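Local atomic coordinates of ferrous iron transport protein B (Legionella pneumophila, PDB entry 3IBY), a protein that probably carries ferrous iron across the bacterial inner membrane in a GTP-driven uptake system, this chain being its cytosolic part with the GTPase domain. Residues Ser104-Ala116 and Leu157-Leu171. Residues are numbered along the deposited sequence; the frame is centred on the assembly and turned at random.
Sequences SQLFELGKPVVVA and LQQSLLHCSQKIKPL
The F107 ring carries the methyl CG2 of I168 squarely over the centre of one face, 4.0 Å from the centroid and 7° off the ring normal, a CH-pi contact. The carbonyl O of K169 and CG of L171 come in obliquely near CD2, and CD1 of L171 goes on to the CB of S104 on helix 96-106. I168 is used on two branches. CG2 lies anti to its own backbone N and meets the ring, while the other arm, CG1 and CD1, packs against V113, whose CB is 3.8 Å from CD1. C141, from a neighbouring loop, touches both F107 and I168. Further along, K167 lays its CB and CE against the carbonyl O of G110. P112 packs its CB against C164, 3.5 Å from SG. That sulfur, swung anti to the backbone N (chi1 -173°), also sits 4.2 Å from the CB of V114. V114 then splits its methyls over the helix: CG1 faces CD2 of L161 at 4.2 Å, and CG2 reaches CD1 of L157 at 4.0 Å. The same L157 methyl also touches A116 CB. No hydrogen bond links the two segments, and the contacts are mostly apolar; the E108 carboxylate forms salt bridges with R206 and R242. Strand 113-116 and helix 157-162 run antiparallel at 174°, their axes 9.4 Å apart, as expected where a helix packs on a parallel strand of the P-loop GTPase fold. Here helix 154-162 lies on strand 113-118, which ends at N118 of the predicted GTP site, and the loop after it lies along the connection from helix 96-106.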
ATOM      1  N   SER A 104      -5.037   0.664  -2.207  1.00 10.15           N
ATOM      2  CA  SER A 104      -6.274   0.952  -1.489  1.00 10.04           C
ATOM      3  C   SER A 104      -6.201   0.362  -0.098  1.00 10.37           C
ATOM      4  O   SER A 104      -6.682   0.978   0.835  1.00 11.52           O
ATOM      5  CB  SER A 104      -7.473   0.386  -2.232  1.00  9.10           C
ATOM      6  OG  SER A 104      -7.376  -1.024  -2.318  1.00  8.27           O
ATOM      7  N   GLN A 105      -5.613  -0.830   0.027  1.00 10.52           N
ATOM      8  CA  GLN A 105      -5.385  -1.454   1.340  1.00 10.86           C
ATOM      9  C   GLN A 105      -4.463  -0.589   2.231  1.00 10.36           C
ATOM     10  O   GLN A 105      -4.771  -0.382   3.399  1.00 10.25           O
ATOM     11  CB  GLN A 105      -4.830  -2.890   1.217  1.00 11.01           C
ATOM     12  CG  GLN A 105      -5.767  -3.903   0.578  1.00 11.03           C
ATOM     13  CD  GLN A 105      -5.144  -5.310   0.464  1.00 11.89           C
ATOM     14  OE1 GLN A 105      -3.934  -5.432   0.427  1.00 11.07           O
ATOM     15  NE2 GLN A 105      -5.982  -6.367   0.382  1.00 11.74           N
ATOM     16  N   LEU A 106      -3.367  -0.082   1.663  1.00 10.06           N
ATOM     17  CA  LEU A 106      -2.414   0.819   2.361  1.00  9.35           C
ATOM     18  C   LEU A 106      -3.031   2.105   2.890  1.00  9.58           C
ATOM     19  O   LEU A 106      -2.744   2.514   3.990  1.00 10.01           O
ATOM     20  CB  LEU A 106      -1.311   1.213   1.400  1.00  8.61           C
ATOM     21  CG  LEU A 106      -0.386   0.139   0.832  1.00  9.00           C
ATOM     22  CD1 LEU A 106       0.654   0.821  -0.114  1.00  8.91           C
ATOM     23  CD2 LEU A 106       0.337  -0.667   1.912  1.00  7.07           C
ATOM     24  N   PHE A 107      -3.855   2.759   2.076  1.00 10.59           N
ATOM     25  CA  PHE A 107      -4.664   3.926   2.489  1.00 11.31           C
ATOM     26  C   PHE A 107      -5.528   3.679   3.704  1.00 11.73           C
ATOM     27  O   PHE A 107      -5.999   4.624   4.296  1.00 13.23           O
ATOM     28  CB  PHE A 107      -5.674   4.309   1.399  1.00 11.27           C
ATOM     29  CG  PHE A 107      -5.081   4.978   0.205  1.00 12.31           C
ATOM     30  CD1 PHE A 107      -3.697   5.090   0.029  1.00 10.79           C
ATOM     31  CD2 PHE A 107      -5.918   5.481  -0.783  1.00 14.01           C
ATOM     32  CE1 PHE A 107      -3.189   5.717  -1.049  1.00  7.62           C
ATOM     33  CE2 PHE A 107      -5.381   6.085  -1.907  1.00 11.62           C
ATOM     34  CZ  PHE A 107      -4.018   6.195  -2.021  1.00  9.57           C
ATOM     35  N   GLU A 108      -5.808   2.423   4.029  1.00 11.62           N
ATOM     36  CA  GLU A 108      -6.602   2.090   5.209  1.00 10.94           C
ATOM     37  C   GLU A 108      -5.734   2.040   6.473  1.00 10.83           C
ATOM     38  O   GLU A 108      -6.253   1.772   7.535  1.00 10.71           O
ATOM     39  CB  GLU A 108      -7.327   0.741   5.000  1.00 10.98           C
ATOM     40  CG  GLU A 108      -8.016   0.561   3.620  1.00 10.68           C
ATOM     41  CD  GLU A 108      -8.886  -0.694   3.499  1.00 10.18           C
ATOM     42  OE1 GLU A 108      -8.622  -1.708   4.160  1.00  5.91           O
ATOM     43  OE2 GLU A 108      -9.870  -0.686   2.719  1.00 14.58           O
ATOM     44  N   LEU A 109      -4.421   2.248   6.367  1.00 10.80           N
ATOM     45  CA  LEU A 109      -3.562   2.372   7.570  1.00 11.32           C
ATOM     46  C   LEU A 109      -3.662   3.756   8.267  1.00 11.91           C
ATOM     47  O   LEU A 109      -3.353   3.911   9.432  1.00 12.35           O
ATOM     48  CB  LEU A 109      -2.091   2.112   7.217  1.00 10.39           C
ATOM     49  CG  LEU A 109      -1.758   0.686   6.795  1.00 10.38           C
ATOM     50  CD1 LEU A 109      -0.497   0.642   5.921  1.00  8.67           C
ATOM     51  CD2 LEU A 109      -1.621  -0.239   8.001  1.00  7.59           C
ATOM     52  N   GLY A 110      -4.057   4.779   7.544  1.00 12.88           N
ATOM     53  CA  GLY A 110      -4.046   6.112   8.116  1.00 13.27           C
ATOM     54  C   GLY A 110      -2.653   6.676   8.294  1.00 13.04           C
ATOM     55  O   GLY A 110      -2.444   7.599   9.060  1.00 13.90           O
ATOM     56  N   LYS A 111      -1.706   6.139   7.564  1.00 12.88           N
ATOM     57  CA  LYS A 111      -0.366   6.639   7.585  1.00 13.29           C
ATOM     58  C   LYS A 111      -0.223   7.318   6.225  1.00 12.97           C
ATOM     59  O   LYS A 111      -0.863   6.868   5.264  1.00 13.82           O
ATOM     60  CB  LYS A 111       0.614   5.444   7.717  1.00 13.86           C
ATOM     61  CG  LYS A 111       1.714   5.618   8.778  1.00 14.58           C
ATOM     62  CD  LYS A 111       1.468   4.784  10.016  1.00 14.87           C
ATOM     63  CE  LYS A 111       2.472   5.108  11.109  1.00 16.13           C
ATOM     64  NZ  LYS A 111       3.011   6.495  10.978  1.00 16.87           N
ATOM     65  N   PRO A 112       0.614   8.363   6.115  1.00 12.37           N
ATOM     66  CA  PRO A 112       0.907   9.077   4.845  1.00 12.48           C
ATOM     67  C   PRO A 112       1.426   8.197   3.709  1.00 12.53           C
ATOM     68  O   PRO A 112       2.318   7.387   3.931  1.00 13.42           O
ATOM     69  CB  PRO A 112       2.033  10.055   5.217  1.00 12.40           C
ATOM     70  CG  PRO A 112       1.891  10.280   6.698  1.00 12.97           C
ATOM     71  CD  PRO A 112       1.315   8.967   7.260  1.00 12.80           C
ATOM     72  N   VAL A 113       0.886   8.366   2.504  1.00 11.69           N
ATOM     73  CA  VAL A 113       1.350   7.641   1.346  1.00 11.28           C
ATOM     74  C   VAL A 113       1.564   8.628   0.231  1.00 12.10           C
ATOM     75  O   VAL A 113       0.820   9.580   0.100  1.00 12.68           O
ATOM     76  CB  VAL A 113       0.357   6.547   0.841  1.00 11.15           C
ATOM     77  CG1 VAL A 113       0.946   5.743  -0.305  1.00  7.62           C
ATOM     78  CG2 VAL A 113      -0.033   5.621   1.964  1.00  8.96           C
ATOM     79  N   VAL A 114       2.614   8.378  -0.552  1.00 12.22           N
ATOM     80  CA  VAL A 114       2.924   9.087  -1.778  1.00 11.77           C
ATOM     81  C   VAL A 114       3.034   7.942  -2.819  1.00 11.75           C
ATOM     82  O   VAL A 114       3.579   6.881  -2.499  1.00 10.64           O
ATOM     83  CB  VAL A 114       4.268   9.840  -1.634  1.00 11.66           C
ATOM     84  CG1 VAL A 114       5.333   8.879  -1.146  1.00 12.00           C
ATOM     85  CG2 VAL A 114       4.706  10.434  -2.954  1.00 11.62           C
ATOM     86  N   VAL A 115       2.491   8.134  -4.025  1.00 11.80           N
ATOM     87  CA  VAL A 115       2.578   7.128  -5.071  1.00 11.72           C
ATOM     88  C   VAL A 115       3.674   7.521  -6.034  1.00 11.81           C
ATOM     89  O   VAL A 115       3.760   8.683  -6.447  1.00 12.47           O
ATOM     90  CB  VAL A 115       1.278   6.972  -5.804  1.00 11.74           C
ATOM     91  CG1 VAL A 115       1.454   6.045  -6.986  1.00 12.85           C
ATOM     92  CG2 VAL A 115       0.263   6.420  -4.879  1.00 11.14           C
ATOM     93  N   ALA A 116       4.554   6.561  -6.315  1.00 11.73           N
ATOM     94  CA  ALA A 116       5.639   6.674  -7.317  1.00 11.59           C
ATOM     95  C   ALA A 116       5.177   5.872  -8.512  1.00 11.95           C
ATOM     96  O   ALA A 116       5.066   4.659  -8.411  1.00 12.49           O
ATOM     97  CB  ALA A 116       6.917   6.082  -6.797  1.00 10.27           C
ATOM     98  N   LEU A 157       9.921  13.232  -6.532  1.00 10.04           N
ATOM     99  CA  LEU A 157       9.480  12.218  -5.548  1.00  9.35           C
ATOM    100  C   LEU A 157      10.179  12.466  -4.215  1.00  9.57           C
ATOM    101  O   LEU A 157       9.581  12.306  -3.169  1.00  9.10           O
ATOM    102  CB  LEU A 157       9.812  10.828  -6.031  1.00  8.24           C
ATOM    103  CG  LEU A 157       9.480   9.726  -5.057  1.00  7.01           C
ATOM    104  CD1 LEU A 157       7.998   9.480  -5.082  1.00  4.52           C
ATOM    105  CD2 LEU A 157      10.255   8.445  -5.389  1.00  2.94           C
ATOM    106  N   GLN A 158      11.444  12.869  -4.284  1.00  9.99           N
ATOM    107  CA  GLN A 158      12.194  13.265  -3.103  1.00 10.68           C
ATOM    108  C   GLN A 158      11.500  14.461  -2.520  1.00 10.37           C
ATOM    109  O   GLN A 158      11.186  14.472  -1.373  1.00 10.51           O
ATOM    110  CB  GLN A 158      13.636  13.606  -3.461  1.00 10.72           C
ATOM    111  CG  GLN A 158      14.575  12.393  -3.714  1.00 13.15           C
ATOM    112  CD  GLN A 158      15.920  12.826  -4.353  1.00 15.44           C
ATOM    113  OE1 GLN A 158      16.071  13.970  -4.764  1.00 18.02           O
ATOM    114  NE2 GLN A 158      16.880  11.919  -4.422  1.00 16.85           N
ATOM    115  N   GLN A 159      11.257  15.473  -3.326  1.00 11.17           N
ATOM    116  CA  GLN A 159      10.629  16.693  -2.833  1.00 11.63           C
ATOM    117  C   GLN A 159       9.291  16.371  -2.148  1.00 11.83           C
ATOM    118  O   GLN A 159       9.068  16.730  -0.999  1.00 12.03           O
ATOM    119  CB  GLN A 159      10.433  17.686  -3.967  1.00 11.47           C
ATOM    120  CG  GLN A 159      10.828  19.086  -3.588  1.00 14.21           C
ATOM    121  CD  GLN A 159      12.283  19.169  -3.186  1.00 15.90           C
ATOM    122  OE1 GLN A 159      13.137  18.514  -3.795  1.00 17.37           O
ATOM    123  NE2 GLN A 159      12.572  19.939  -2.134  1.00 13.84           N
ATOM    124  N   SER A 160       8.435  15.629  -2.838  1.00 11.64           N
ATOM    125  CA  SER A 160       7.167  15.197  -2.283  1.00 11.43           C
ATOM    126  C   SER A 160       7.294  14.406  -0.957  1.00 10.79           C
ATOM    127  O   SER A 160       6.339  14.365  -0.173  1.00 11.31           O
ATOM    128  CB  SER A 160       6.472  14.331  -3.319  1.00 11.98           C
ATOM    129  OG  SER A 160       5.124  14.141  -2.999  1.00 13.98           O
ATOM    130  N   LEU A 161       8.445  13.791  -0.692  1.00  9.34           N
ATOM    131  CA  LEU A 161       8.678  13.140   0.596  1.00  8.39           C
ATOM    132  C   LEU A 161       8.677  14.046   1.784  1.00  8.41           C
ATOM    133  O   LEU A 161       8.190  13.672   2.827  1.00  8.51           O
ATOM    134  CB  LEU A 161      10.013  12.464   0.626  1.00  8.02           C
ATOM    135  CG  LEU A 161       9.971  11.075   0.072  1.00  7.01           C
ATOM    136  CD1 LEU A 161      11.310  10.497   0.416  1.00  7.36           C
ATOM    137  CD2 LEU A 161       8.818  10.281   0.678  1.00  3.99           C
ATOM    138  N   LEU A 162       9.276  15.213   1.638  1.00  8.69           N
ATOM    139  CA  LEU A 162       9.298  16.194   2.702  1.00  8.99           C
ATOM    140  C   LEU A 162       7.914  16.736   3.077  1.00  9.67           C
ATOM    141  O   LEU A 162       7.738  17.248   4.170  1.00  9.73           O
ATOM    142  CB  LEU A 162      10.194  17.368   2.305  1.00  8.80           C
ATOM    143  CG  LEU A 162      11.682  17.076   2.227  1.00  7.96           C
ATOM    144  CD1 LEU A 162      12.396  18.305   1.691  1.00  7.12           C
ATOM    145  CD2 LEU A 162      12.220  16.678   3.581  1.00  6.47           C
ATOM    146  N   HIS A 163       6.948  16.663   2.170  1.00 10.67           N
ATOM    147  CA  HIS A 163       5.593  17.164   2.447  1.00 11.34           C
ATOM    148  C   HIS A 163       4.593  16.001   2.500  1.00 11.90           C
ATOM    149  O   HIS A 163       3.416  16.161   2.176  1.00 12.11           O
ATOM    150  CB  HIS A 163       5.174  18.191   1.390  1.00 11.28           C
ATOM    151  CG  HIS A 163       6.290  19.078   0.937  1.00 11.89           C
ATOM    152  ND1 HIS A 163       6.983  19.900   1.799  1.00 13.02           N
ATOM    153  CD2 HIS A 163       6.836  19.273  -0.288  1.00 12.20           C
ATOM    154  CE1 HIS A 163       7.903  20.569   1.124  1.00 12.96           C
ATOM    155  NE2 HIS A 163       7.838  20.205  -0.144  1.00 12.68           N
ATOM    156  N   CYS A 164       5.067  14.830   2.910  1.00 12.46           N
ATOM    157  CA  CYS A 164       4.218  13.659   3.025  1.00 12.95           C
ATOM    158  C   CYS A 164       3.954  13.424   4.486  1.00 13.08           C
ATOM    159  O   CYS A 164       4.483  12.476   5.082  1.00 12.97           O
ATOM    160  CB  CYS A 164       4.898  12.440   2.416  1.00 13.09           C
ATOM    161  SG  CYS A 164       3.827  10.979   2.346  1.00 15.28           S
ATOM    162  N   SER A 165       3.150  14.316   5.065  1.00 13.63           N
ATOM    163  CA  SER A 165       2.737  14.223   6.478  1.00 13.92           C
ATOM    164  C   SER A 165       1.206  14.139   6.719  1.00 14.02           C
ATOM    165  O   SER A 165       0.777  13.894   7.847  1.00 14.10           O
ATOM    166  CB  SER A 165       3.328  15.389   7.279  1.00 13.95           C
ATOM    167  OG  SER A 165       2.648  16.611   7.024  1.00 14.33           O
ATOM    168  N   GLN A 166       0.385  14.335   5.689  1.00 14.11           N
ATOM    169  CA  GLN A 166      -1.069  14.187   5.839  1.00 14.27           C
ATOM    170  C   GLN A 166      -1.476  12.752   5.582  1.00 13.81           C
ATOM    171  O   GLN A 166      -1.000  12.141   4.634  1.00 14.23           O
ATOM    172  CB  GLN A 166      -1.805  15.088   4.853  1.00 14.94           C
ATOM    173  CG  GLN A 166      -2.324  16.395   5.433  1.00 15.97           C
ATOM    174  CD  GLN A 166      -3.294  17.059   4.478  1.00 17.32           C
ATOM    175  OE1 GLN A 166      -3.099  17.021   3.260  1.00 17.90           O
ATOM    176  NE2 GLN A 166      -4.355  17.644   5.020  1.00 17.92           N
ATOM    177  N   LYS A 167      -2.342  12.206   6.421  1.00 13.41           N
ATOM    178  CA  LYS A 167      -2.841  10.846   6.225  1.00 13.12           C
ATOM    179  C   LYS A 167      -3.954  10.827   5.172  1.00 12.26           C
ATOM    180  O   LYS A 167      -4.553  11.855   4.844  1.00 12.37           O
ATOM    181  CB  LYS A 167      -3.322  10.227   7.553  1.00 13.40           C
ATOM    182  CG  LYS A 167      -4.632  10.776   8.066  1.00 14.86           C
ATOM    183  CD  LYS A 167      -4.891  10.379   9.500  1.00 16.85           C
ATOM    184  CE  LYS A 167      -5.475   8.996   9.597  1.00 18.12           C
ATOM    185  NZ  LYS A 167      -6.195   8.871  10.886  1.00 19.78           N
ATOM    186  N   ILE A 168      -4.243   9.646   4.656  1.00 11.49           N
ATOM    187  CA  ILE A 168      -5.133   9.538   3.530  1.00 11.32           C
ATOM    188  C   ILE A 168      -6.434   8.883   3.918  1.00 10.59           C
ATOM    189  O   ILE A 168      -6.511   8.153   4.902  1.00 10.21           O
ATOM    190  CB  ILE A 168      -4.456   8.786   2.378  1.00 11.82           C
ATOM    191  CG1 ILE A 168      -2.972   9.185   2.332  1.00 12.27           C
ATOM    192  CG2 ILE A 168      -5.172   9.085   1.021  1.00 12.15           C
ATOM    193  CD1 ILE A 168      -2.387   9.230   0.975  1.00 12.99           C
ATOM    194  N   LYS A 169      -7.474   9.204   3.159  1.00 10.33           N
ATOM    195  CA  LYS A 169      -8.796   8.636   3.397  1.00 10.22           C
ATOM    196  C   LYS A 169      -8.830   7.306   2.726  1.00  9.60           C
ATOM    197  O   LYS A 169      -8.319   7.180   1.598  1.00  9.91           O
ATOM    198  CB  LYS A 169      -9.900   9.496   2.771  1.00 10.33           C
ATOM    199  CG  LYS A 169     -10.701  10.340   3.759  1.00 11.40           C
ATOM    200  CD  LYS A 169     -12.225  10.462   3.389  1.00 11.20           C
ATOM    201  CE  LYS A 169     -12.988   9.111   3.488  1.00 11.00           C
ATOM    202  NZ  LYS A 169     -12.754   8.321   4.754  1.00  9.44           N
ATOM    203  N   PRO A 170      -9.436   6.309   3.379  1.00  8.70           N
ATOM    204  CA  PRO A 170      -9.739   5.104   2.612  1.00  8.33           C
ATOM    205  C   PRO A 170     -10.589   5.477   1.406  1.00  7.69           C
ATOM    206  O   PRO A 170     -11.343   6.475   1.453  1.00  7.49           O
ATOM    207  CB  PRO A 170     -10.541   4.229   3.580  1.00  8.27           C
ATOM    208  CG  PRO A 170     -10.224   4.727   4.935  1.00  8.86           C
ATOM    209  CD  PRO A 170      -9.760   6.174   4.804  1.00  8.91           C
ATOM    210  N   LEU A 171     -10.444   4.712   0.334  1.00  6.35           N
ATOM    211  CA  LEU A 171     -11.299   4.885  -0.816  1.00  5.79           C
ATOM    212  C   LEU A 171     -12.721   4.545  -0.406  1.00  5.95           C
ATOM    213  O   LEU A 171     -12.920   3.700   0.449  1.00  5.59           O
ATOM    214  CB  LEU A 171     -10.854   3.983  -1.954  1.00  5.44           C
ATOM    215  CG  LEU A 171      -9.442   4.179  -2.500  1.00  4.34           C
ATOM    216  CD1 LEU A 171      -9.066   3.009  -3.390  1.00  2.00           C
ATOM    217  CD2 LEU A 171      -9.360   5.509  -3.242  1.00  2.63           C
TER